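Side-chain contacts in 2-methyl-aconitate isomerase (Shewanella oneidensis, PDB 5K87), which catalyses the cis-trans isomerisation of 2-methyl-aconitate in the 2-methylcitrate cycle of propionate breakdown: residues A47-V52 against T76-H81; N111-V116 against V139-A144; L203-E208 against A263-L268; T218-G223 against G331-I336. The protein carries 1 engineered substitution. All blocks are in the same frame, centred on the assembly; numbering follows the deposited sequence.

Contact 1: A47-V52 against T76-H81; sequences ALLLRV and TVILSH
L49 reaches from helix 43-53 onto T76 and I78, two residues on the same face of strand 75-81. The arrangement belongs to the diaminopimelate-epimerase-like fold, in which a curled sheet wraps a central helix. Here L49 packs on the outside of one such sheet, while V77 and L79 point from the inner face to the central helix 113-122.

The two methyl branches of L49 divide the work. CD1 of L49 lies 3.6 Å from OG1 of T76 and 4.2 Å from CD1 of I78; CD2 of L49 covers the methyl side of the threonine, 4.0 Å from T76 CG2. The approach to OG1 is plain van der Waals contact, since a methyl offers it no hydrogen bond; the buried hydroxyl finds one with the carbonyl O of G94 on the adjacent strand 89-96. With chi1 of T76 at 60°, OG1 stands between backbone N and carbonyl carbon, and CG2 is left beside the N, where L49 CD2 meets it.

Farther out, W105 also packs against L49, and L48 and V52 bring the helix onto strand 393-396. The helical turn itself is held by the V52 N to L48 O bond of 2.9 Å.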
# COMPACT_ATOMS: atom_id res chain seq x y z
N ALA A 47 1.91 10.03 -18.28
CA ALA A 47 1.81 11.05 -17.24
C ALA A 47 0.53 10.89 -16.41
O ALA A 47 0.54 11.06 -15.19
CB ALA A 47 1.86 12.44 -17.84
N LEU A 48 -0.57 10.58 -17.08
CA LEU A 48 -1.84 10.36 -16.40
C LEU A 48 -1.74 9.18 -15.45
O LEU A 48 -2.10 9.28 -14.28
CB LEU A 48 -2.96 10.11 -17.42
CG LEU A 48 -4.30 9.66 -16.82
CD1 LEU A 48 -4.85 10.75 -15.92
CD2 LEU A 48 -5.26 9.32 -17.94
N LEU A 49 -1.21 8.07 -15.94
CA LEU A 49 -1.13 6.86 -15.14
C LEU A 49 -0.18 7.04 -13.96
O LEU A 49 -0.45 6.57 -12.86
CB LEU A 49 -0.71 5.67 -16.00
CG LEU A 49 -1.71 5.32 -17.10
CD1 LEU A 49 -1.21 4.19 -17.96
CD2 LEU A 49 -3.03 4.96 -16.50
N LEU A 50 0.94 7.71 -14.19
CA LEU A 50 1.86 8.02 -13.10
C LEU A 50 1.15 8.80 -11.99
O LEU A 50 1.28 8.46 -10.81
CB LEU A 50 3.06 8.82 -13.62
CG LEU A 50 4.12 8.00 -14.36
CD1 LEU A 50 4.97 8.92 -15.24
CD2 LEU A 50 5.01 7.26 -13.38
N ARG A 51 0.39 9.81 -12.36
CA ARG A 51 -0.26 10.64 -11.37
C ARG A 51 -1.39 9.90 -10.66
O ARG A 51 -1.60 10.09 -9.47
CB ARG A 51 -0.77 11.93 -12.02
CG ARG A 51 -1.11 13.01 -11.03
CD ARG A 51 0.11 13.44 -10.22
NE ARG A 51 -0.30 14.31 -9.13
CZ ARG A 51 -0.78 13.87 -7.97
NH1 ARG A 51 -0.88 12.56 -7.75
NH2 ARG A 51 -1.12 14.73 -7.04
N VAL A 52 -2.12 9.06 -11.39
CA VAL A 52 -3.17 8.26 -10.75
C VAL A 52 -2.56 7.38 -9.65
O VAL A 52 -3.10 7.27 -8.55
CB VAL A 52 -3.93 7.39 -11.77
CG1 VAL A 52 -4.80 6.36 -11.05
CG2 VAL A 52 -4.77 8.26 -12.70
N THR A 76 -1.35 -0.62 -13.66
CA THR A 76 -2.44 -0.06 -14.44
C THR A 76 -2.77 -0.94 -15.63
O THR A 76 -1.90 -1.65 -16.16
CB THR A 76 -2.12 1.36 -14.92
OG1 THR A 76 -0.95 1.33 -15.76
CG2 THR A 76 -1.89 2.29 -13.73
N VAL A 77 -4.03 -0.88 -16.05
CA VAL A 77 -4.52 -1.71 -17.14
C VAL A 77 -5.43 -0.88 -18.03
O VAL A 77 -6.30 -0.15 -17.52
CB VAL A 77 -5.32 -2.91 -16.59
CG1 VAL A 77 -6.00 -3.68 -17.71
CG2 VAL A 77 -4.42 -3.83 -15.77
N ILE A 78 -5.23 -0.96 -19.34
CA ILE A 78 -6.12 -0.32 -20.30
C ILE A 78 -6.71 -1.39 -21.21
O ILE A 78 -5.97 -2.15 -21.84
CB ILE A 78 -5.39 0.74 -21.14
CG1 ILE A 78 -4.88 1.87 -20.24
CG2 ILE A 78 -6.30 1.31 -22.23
CD1 ILE A 78 -3.91 2.81 -20.93
N LEU A 79 -8.04 -1.44 -21.26
CA LEU A 79 -8.74 -2.43 -22.06
C LEU A 79 -9.57 -1.76 -23.14
O LEU A 79 -10.08 -0.65 -22.94
CB LEU A 79 -9.66 -3.27 -21.17
CG LEU A 79 -8.95 -3.97 -20.01
CD1 LEU A 79 -9.88 -4.83 -19.18
CD2 LEU A 79 -7.79 -4.80 -20.51
N SER A 80 -9.71 -2.44 -24.27
CA SER A 80 -10.47 -1.92 -25.40
C SER A 80 -11.03 -3.08 -26.21
O SER A 80 -10.60 -4.22 -26.04
CB SER A 80 -9.56 -1.08 -26.29
OG SER A 80 -8.43 -1.84 -26.68
N HIS A 81 -11.98 -2.78 -27.09
CA HIS A 81 -12.46 -3.76 -28.07
C HIS A 81 -11.31 -4.23 -28.93
O HIS A 81 -10.46 -3.43 -29.33
CB HIS A 81 -13.49 -3.13 -29.00
CG HIS A 81 -14.77 -2.73 -28.34
ND1 HIS A 81 -15.71 -3.65 -27.93
CD2 HIS A 81 -15.27 -1.52 -28.03
CE1 HIS A 81 -16.73 -3.02 -27.38
NE2 HIS A 81 -16.49 -1.72 -27.44

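Contact 2: N111-V116 against V139-A144; sequences NLTAAV and VRIWQA
T113 and V116, one turn apart on helix 113-122, both touch the end methyl of I141 on strand 135-143. The helix is the central one of a domain with the diaminopimelate-epimerase-like fold, and I141 belongs to the sheet curled around it.

Ahead of these contacts, N111 serves the substrate site: its backbone N is hydrogen-bonded to a bound malonate. Its side-chain amide is gripped at both ends, OD1 accepting from R384 NH2 and T23 N while ND2 donates to the carbonyl O of M322. L112 turns to another part of the wall and packs on V77 and F28. T113, in the conformer described, meets I141 with its methyl only, CG2 to I141 CD1 being 3.9 Å. A chi1 of -71° puts that methyl anti to the backbone N and OG1 beside that N, where the hydroxyl makes a weak hydrogen bond to the carbonyl O of C109, the residue inferred to be a proton donor/acceptor. V116, whose N bonds to L112 O, contributes CG1, 3.8 Å from I141 CD1; its face of the helix also meets V77, L79 and Y91.

An alanine at I141 would remove the branch that reaches both residues and would probably open a gap between helix and strand, with the methyls of T113 and V116 left without their partner. The isoleucine runs obliquely across V116, and besides CD1 its CG1 comes within 4.1 Å of V116 CG1.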
# COMPACT_ATOMS: atom_id res chain seq x y z
N ASN A 111 -1.38 -12.09 -12.89
CA ASN A 111 -2.37 -12.04 -11.81
C ASN A 111 -3.60 -11.23 -12.18
O ASN A 111 -4.71 -11.58 -11.79
CB ASN A 111 -1.75 -11.52 -10.53
CG ASN A 111 -1.09 -12.62 -9.73
OD1 ASN A 111 -1.77 -13.55 -9.29
ND2 ASN A 111 0.22 -12.53 -9.55
N LEU A 112 -3.41 -10.15 -12.93
CA LEU A 112 -4.54 -9.31 -13.27
C LEU A 112 -5.38 -9.87 -14.42
O LEU A 112 -6.45 -9.33 -14.71
CB LEU A 112 -4.10 -7.88 -13.58
CG LEU A 112 -3.60 -7.08 -12.37
CD1 LEU A 112 -3.34 -5.64 -12.79
CD2 LEU A 112 -4.57 -7.13 -11.19
N THR A 113 -4.95 -10.96 -15.05
CA THR A 113 -5.68 -11.51 -16.18
C THR A 113 -7.14 -11.89 -15.84
O THR A 113 -8.05 -11.63 -16.62
CB THR A 113 -4.91 -12.69 -16.81
OG1 THR A 113 -3.75 -12.19 -17.48
CG2 THR A 113 -5.78 -13.43 -17.79
N ALA A 114 -7.37 -12.49 -14.67
CA ALA A 114 -8.74 -12.79 -14.26
C ALA A 114 -9.59 -11.52 -14.14
O ALA A 114 -10.77 -11.50 -14.49
CB ALA A 114 -8.74 -13.55 -12.94
N ALA A 115 -8.99 -10.46 -13.60
CA ALA A 115 -9.67 -9.18 -13.48
C ALA A 115 -9.93 -8.56 -14.85
O ALA A 115 -10.96 -7.90 -15.04
CB ALA A 115 -8.90 -8.24 -12.57
N VAL A 116 -9.03 -8.76 -15.81
CA VAL A 116 -9.25 -8.30 -17.17
C VAL A 116 -10.51 -8.92 -17.75
O VAL A 116 -11.34 -8.23 -18.34
CB VAL A 116 -8.02 -8.62 -18.06
CG1 VAL A 116 -8.37 -8.48 -19.53
CG2 VAL A 116 -6.85 -7.74 -17.67
N VAL A 139 -13.60 -15.55 -22.09
CA VAL A 139 -13.10 -14.29 -22.63
C VAL A 139 -11.77 -14.53 -23.31
O VAL A 139 -10.81 -15.01 -22.68
CB VAL A 139 -12.94 -13.23 -21.52
CG1 VAL A 139 -12.46 -11.92 -22.12
CG2 VAL A 139 -14.25 -13.02 -20.79
N ARG A 140 -11.70 -14.20 -24.59
CA ARG A 140 -10.49 -14.38 -25.38
C ARG A 140 -9.73 -13.06 -25.39
O ARG A 140 -10.15 -12.08 -26.02
CB ARG A 140 -10.84 -14.83 -26.80
CG ARG A 140 -11.68 -16.13 -26.83
CD ARG A 140 -12.38 -16.33 -28.17
NE ARG A 140 -13.30 -15.24 -28.46
CZ ARG A 140 -13.89 -15.04 -29.64
NH1 ARG A 140 -13.66 -15.87 -30.65
NH2 ARG A 140 -14.69 -14.00 -29.80
N ILE A 141 -8.63 -13.02 -24.65
CA ILE A 141 -7.89 -11.78 -24.43
C ILE A 141 -6.69 -11.71 -25.36
O ILE A 141 -5.90 -12.65 -25.43
CB ILE A 141 -7.40 -11.69 -22.98
CG1 ILE A 141 -8.57 -11.75 -21.99
CG2 ILE A 141 -6.61 -10.41 -22.77
CD1 ILE A 141 -8.17 -12.09 -20.58
N TRP A 142 -6.56 -10.60 -26.08
CA TRP A 142 -5.34 -10.32 -26.82
C TRP A 142 -4.44 -9.50 -25.91
O TRP A 142 -4.74 -8.35 -25.58
CB TRP A 142 -5.65 -9.55 -28.11
CG TRP A 142 -4.43 -9.17 -28.88
CD1 TRP A 142 -3.97 -7.90 -29.13
CD2 TRP A 142 -3.50 -10.06 -29.51
NE1 TRP A 142 -2.82 -7.96 -29.89
CE2 TRP A 142 -2.51 -9.27 -30.13
CE3 TRP A 142 -3.41 -11.46 -29.62
CZ2 TRP A 142 -1.45 -9.82 -30.84
CZ3 TRP A 142 -2.34 -12.01 -30.33
CH2 TRP A 142 -1.38 -11.18 -30.93
N GLN A 143 -3.36 -10.13 -25.48
CA GLN A 143 -2.37 -9.47 -24.64
C GLN A 143 -1.51 -8.63 -25.57
O GLN A 143 -0.68 -9.15 -26.31
CB GLN A 143 -1.53 -10.51 -23.88
CG GLN A 143 -1.15 -10.06 -22.47
CD GLN A 143 -0.45 -8.72 -22.49
OE1 GLN A 143 0.38 -8.45 -23.36
NE2 GLN A 143 -0.79 -7.85 -21.55
N ALA A 144 -1.75 -7.32 -25.57
CA ALA A 144 -1.16 -6.44 -26.55
C ALA A 144 0.26 -5.99 -26.23
O ALA A 144 0.94 -5.47 -27.11
CB ALA A 144 -2.07 -5.23 -26.78

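Contact 3: L203-E208 against A263-L268; sequences LVDVLE and ALRMGL
The side chains of D205 and R265 cross at about a right angle, and their charged groups approach without bonding. OD1 of D205 lies 4.0 Å from NH2 of R265, well out of the guanidinium plane, and the carboxylate and guanidinium planes are 63° apart. No N-H points at the oxygen, leaving a general attraction between opposite charges. The carboxylate is instead fixed from its own side of the contact, OD2 by the hydroxyl of T200 and OD1 by ND2 of N202, which would explain why it does not turn to meet the arginine.

L207 and R265 run past each other in opposite directions. In the conformers described, CD1 of L207 is 4.0 Å from CB of R265, the base of the arginine chain, whose bend at chi2 (66°) accompanies the turn of its far end toward D205.

These residues join strand 205-209 to the last turn of helix 249-266 on the outside of the second domain of the diaminopimelate-epimerase-like fold. M219 of the neighbouring strand 213-221 packs against both D205 and R265, and also against M266. R265 itself is exposed, so solvent can probably weaken its pull on D205.

Just beyond the arginine the helix ends in a Schellman motif. G267 takes a positive phi of 84°, and two backbone bonds close the turn: L268 N to A263 O and G267 N to L264 O, each 3.0 Å.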
# COMPACT_ATOMS: atom_id res chain seq x y z
N LEU A 203 19.05 -25.64 -22.59
CA LEU A 203 18.14 -25.84 -21.46
C LEU A 203 18.74 -25.27 -20.19
O LEU A 203 18.03 -24.73 -19.35
CB LEU A 203 17.86 -27.32 -21.26
CG LEU A 203 17.17 -28.03 -22.42
CD1 LEU A 203 16.93 -29.50 -22.09
CD2 LEU A 203 15.87 -27.32 -22.75
N VAL A 204 20.05 -25.42 -20.05
CA VAL A 204 20.79 -24.85 -18.94
C VAL A 204 22.03 -24.17 -19.49
O VAL A 204 22.58 -24.58 -20.52
CB VAL A 204 21.20 -25.91 -17.89
CG1 VAL A 204 19.97 -26.64 -17.35
CG2 VAL A 204 22.21 -26.90 -18.47
N ASP A 205 22.47 -23.12 -18.81
CA ASP A 205 23.67 -22.42 -19.20
C ASP A 205 24.50 -22.16 -17.96
O ASP A 205 24.01 -22.32 -16.84
CB ASP A 205 23.33 -21.09 -19.87
CG ASP A 205 22.78 -21.26 -21.26
OD1 ASP A 205 23.58 -21.50 -22.19
OD2 ASP A 205 21.54 -21.16 -21.44
N VAL A 206 25.75 -21.80 -18.17
CA VAL A 206 26.57 -21.31 -17.08
C VAL A 206 26.65 -19.81 -17.23
O VAL A 206 27.22 -19.30 -18.20
CB VAL A 206 27.97 -21.93 -17.07
CG1 VAL A 206 28.79 -21.34 -15.93
CG2 VAL A 206 27.88 -23.44 -16.94
N LEU A 207 26.07 -19.09 -16.28
CA LEU A 207 26.05 -17.64 -16.33
C LEU A 207 27.29 -17.09 -15.64
O LEU A 207 27.43 -17.18 -14.42
CB LEU A 207 24.77 -17.13 -15.66
CG LEU A 207 24.26 -15.73 -15.99
CD1 LEU A 207 24.26 -15.47 -17.50
CD2 LEU A 207 22.85 -15.57 -15.42
N GLU A 208 28.21 -16.53 -16.43
CA GLU A 208 29.46 -16.00 -15.91
C GLU A 208 29.29 -14.54 -15.50
O GLU A 208 29.03 -13.67 -16.34
CB GLU A 208 30.58 -16.13 -16.94
N ALA A 263 20.16 -10.94 -18.80
CA ALA A 263 19.51 -10.20 -19.87
C ALA A 263 20.41 -10.06 -21.09
O ALA A 263 19.95 -10.18 -22.23
CB ALA A 263 19.09 -8.83 -19.38
N LEU A 264 21.69 -9.81 -20.85
CA LEU A 264 22.66 -9.69 -21.93
C LEU A 264 22.84 -11.04 -22.62
O LEU A 264 22.83 -11.13 -23.85
CB LEU A 264 23.99 -9.20 -21.37
CG LEU A 264 25.07 -8.82 -22.39
CD1 LEU A 264 24.60 -7.63 -23.21
CD2 LEU A 264 26.37 -8.49 -21.68
N ARG A 265 22.98 -12.10 -21.83
CA ARG A 265 23.16 -13.44 -22.38
C ARG A 265 21.96 -13.89 -23.21
O ARG A 265 22.11 -14.61 -24.20
CB ARG A 265 23.44 -14.45 -21.25
CG ARG A 265 23.72 -15.86 -21.73
CD ARG A 265 25.03 -15.95 -22.51
NE ARG A 265 25.19 -17.25 -23.14
CZ ARG A 265 24.75 -17.55 -24.35
NH1 ARG A 265 24.10 -16.64 -25.07
NH2 ARG A 265 24.94 -18.77 -24.85
N MET A 266 20.76 -13.45 -22.83
CA MET A 266 19.54 -13.80 -23.55
C MET A 266 19.37 -13.00 -24.82
O MET A 266 18.54 -13.34 -25.67
CB MET A 266 18.31 -13.62 -22.65
CG MET A 266 18.25 -14.61 -21.51
SD MET A 266 16.97 -14.25 -20.30
CE MET A 266 15.50 -14.82 -21.15
N GLY A 267 20.14 -11.93 -24.96
CA GLY A 267 20.01 -11.05 -26.11
C GLY A 267 18.91 -10.02 -25.95
O GLY A 267 18.51 -9.38 -26.93
N LEU A 268 18.42 -9.84 -24.73
CA LEU A 268 17.39 -8.84 -24.48
C LEU A 268 17.95 -7.42 -24.45
O LEU A 268 17.24 -6.46 -24.73
CB LEU A 268 16.66 -9.13 -23.17
CG LEU A 268 15.82 -10.41 -23.18
CD1 LEU A 268 15.38 -10.73 -21.76
CD2 LEU A 268 14.61 -10.24 -24.08

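Contact 4: T218-G223 against G331-I336; sequences TMINAG and GTAAAI
Apolar packing carries the meeting of I220 and A222 with T332 and A333. CD1 of I220 is set against the helix backbone, 3.8 Å from N of A333, and also touches the alanine methyl, CD1 to A333 CB being 3.9 Å. I220 gets there as an extended chain, with CG1 anti to the backbone N (chi1 -169°) and chi2 also near 180°. The methyl of T332 lies against both strand residues: its CG2 is 3.9 Å from I220 CD1 and 3.8 Å from A222 CB.

Polar groups bond elsewhere. T332 OG1 lies beside A222 CB but is hydrogen-bonded to the carbonyl O of V328, one turn earlier in its own helix. T218 OG1, on the same side of the strand, is engaged by L203 O and L340 N.

The fold is diaminopimelate-epimerase-like: helix 324-334 is the central helix of the second domain, and strand 213-221 is part of the sheet around it, with M219 facing outward to helix 249-266.

With the buried threonine hydroxyl satisfied within the helix, the strand meets this part of it through shape and methyl packing, with no directional bond between the segments. The small side chains of A222 and A333 probably allow the close approach, A222 CA and T332 CA being 6.9 Å apart.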
# COMPACT_ATOMS: atom_id res chain seq x y z
N THR A 218 18.73 -21.50 -16.06
CA THR A 218 17.85 -21.72 -17.19
C THR A 218 17.23 -20.38 -17.55
O THR A 218 16.63 -19.71 -16.71
CB THR A 218 16.74 -22.74 -16.90
OG1 THR A 218 17.32 -24.05 -16.84
CG2 THR A 218 15.70 -22.71 -18.00
N MET A 219 17.40 -19.99 -18.80
CA MET A 219 16.83 -18.75 -19.31
C MET A 219 15.75 -19.10 -20.30
O MET A 219 16.01 -19.69 -21.36
CB MET A 219 17.94 -17.91 -19.94
CG MET A 219 18.86 -17.29 -18.89
SD MET A 219 20.44 -16.65 -19.48
CE MET A 219 21.34 -18.18 -19.70
N ILE A 220 14.52 -18.76 -19.95
CA ILE A 220 13.37 -19.14 -20.74
C ILE A 220 12.50 -17.93 -21.04
O ILE A 220 12.38 -17.02 -20.22
CB ILE A 220 12.56 -20.25 -20.02
CG1 ILE A 220 11.51 -20.85 -20.95
CG2 ILE A 220 11.94 -19.73 -18.73
CD1 ILE A 220 10.84 -22.09 -20.38
N ASN A 221 11.91 -17.90 -22.22
CA ASN A 221 10.99 -16.84 -22.57
C ASN A 221 9.62 -17.44 -22.81
O ASN A 221 9.28 -17.83 -23.93
CB ASN A 221 11.48 -16.07 -23.80
CG ASN A 221 10.84 -14.71 -23.90
OD1 ASN A 221 9.77 -14.47 -23.33
ND2 ASN A 221 11.47 -13.80 -24.64
N ALA A 222 8.85 -17.55 -21.73
CA ALA A 222 7.49 -18.08 -21.76
C ALA A 222 6.75 -17.43 -20.59
O ALA A 222 7.18 -17.54 -19.45
CB ALA A 222 7.51 -19.60 -21.60
N GLY A 223 5.65 -16.73 -20.88
CA GLY A 223 4.97 -15.93 -19.88
C GLY A 223 5.63 -14.56 -19.75
O GLY A 223 4.99 -13.53 -19.95
N GLY A 331 5.88 -23.23 -14.88
CA GLY A 331 5.16 -24.40 -15.38
C GLY A 331 5.72 -24.87 -16.71
O GLY A 331 5.86 -26.08 -16.95
N THR A 332 6.03 -23.93 -17.59
CA THR A 332 6.61 -24.25 -18.89
C THR A 332 7.99 -24.88 -18.74
O THR A 332 8.27 -25.93 -19.34
CB THR A 332 6.68 -23.00 -19.79
OG1 THR A 332 5.36 -22.45 -19.95
CG2 THR A 332 7.26 -23.33 -21.16
N ALA A 333 8.86 -24.27 -17.94
CA ALA A 333 10.19 -24.83 -17.76
C ALA A 333 10.11 -26.20 -17.10
O ALA A 333 10.90 -27.11 -17.43
CB ALA A 333 11.07 -23.90 -16.94
N ALA A 334 9.20 -26.36 -16.16
CA ALA A 334 9.06 -27.63 -15.45
C ALA A 334 8.66 -28.75 -16.40
O ALA A 334 8.99 -29.92 -16.16
CB ALA A 334 8.06 -27.52 -14.33
N ALA A 335 7.97 -28.40 -17.48
CA ALA A 335 7.49 -29.39 -18.45
C ALA A 335 8.55 -29.80 -19.47
O ALA A 335 8.35 -30.73 -20.26
CB ALA A 335 6.27 -28.85 -19.18
N ILE A 336 9.68 -29.11 -19.46
CA ILE A 336 10.77 -29.43 -20.38
C ILE A 336 11.89 -30.15 -19.62
O ILE A 336 12.60 -29.53 -18.83
CB ILE A 336 11.35 -28.17 -21.02
CG1 ILE A 336 10.24 -27.33 -21.65
CG2 ILE A 336 12.40 -28.54 -22.05
CD1 ILE A 336 9.50 -28.03 -22.77

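How the contacts relate
Contacts 2 and 4 are the interior pair, each seating a central helix (113-122 or 324-334) in its surrounding strands; both are methyl packing, and contact 2 reaches the substrate site through N111. Contacts 1 and 3 set helices 43-53 and 249-266 on the outside. Contact 1 is nevertheless buried and mostly apolar, whereas contact 3 has an exposed arginine and a loose charge pairing. Contact 1 uses one face of strand 75-81, and the other face packs on the 111-116 segment of contact 2, V77 CG2 meeting L112 CD1 at 3.6 Å. Contacts 3 and 4 adjoin through neighbouring strands, with M219 SD 3.6 Å from M266 CG. Across the two domains, contacts 2 and 4 have centres about 20 Å apart and do not touch.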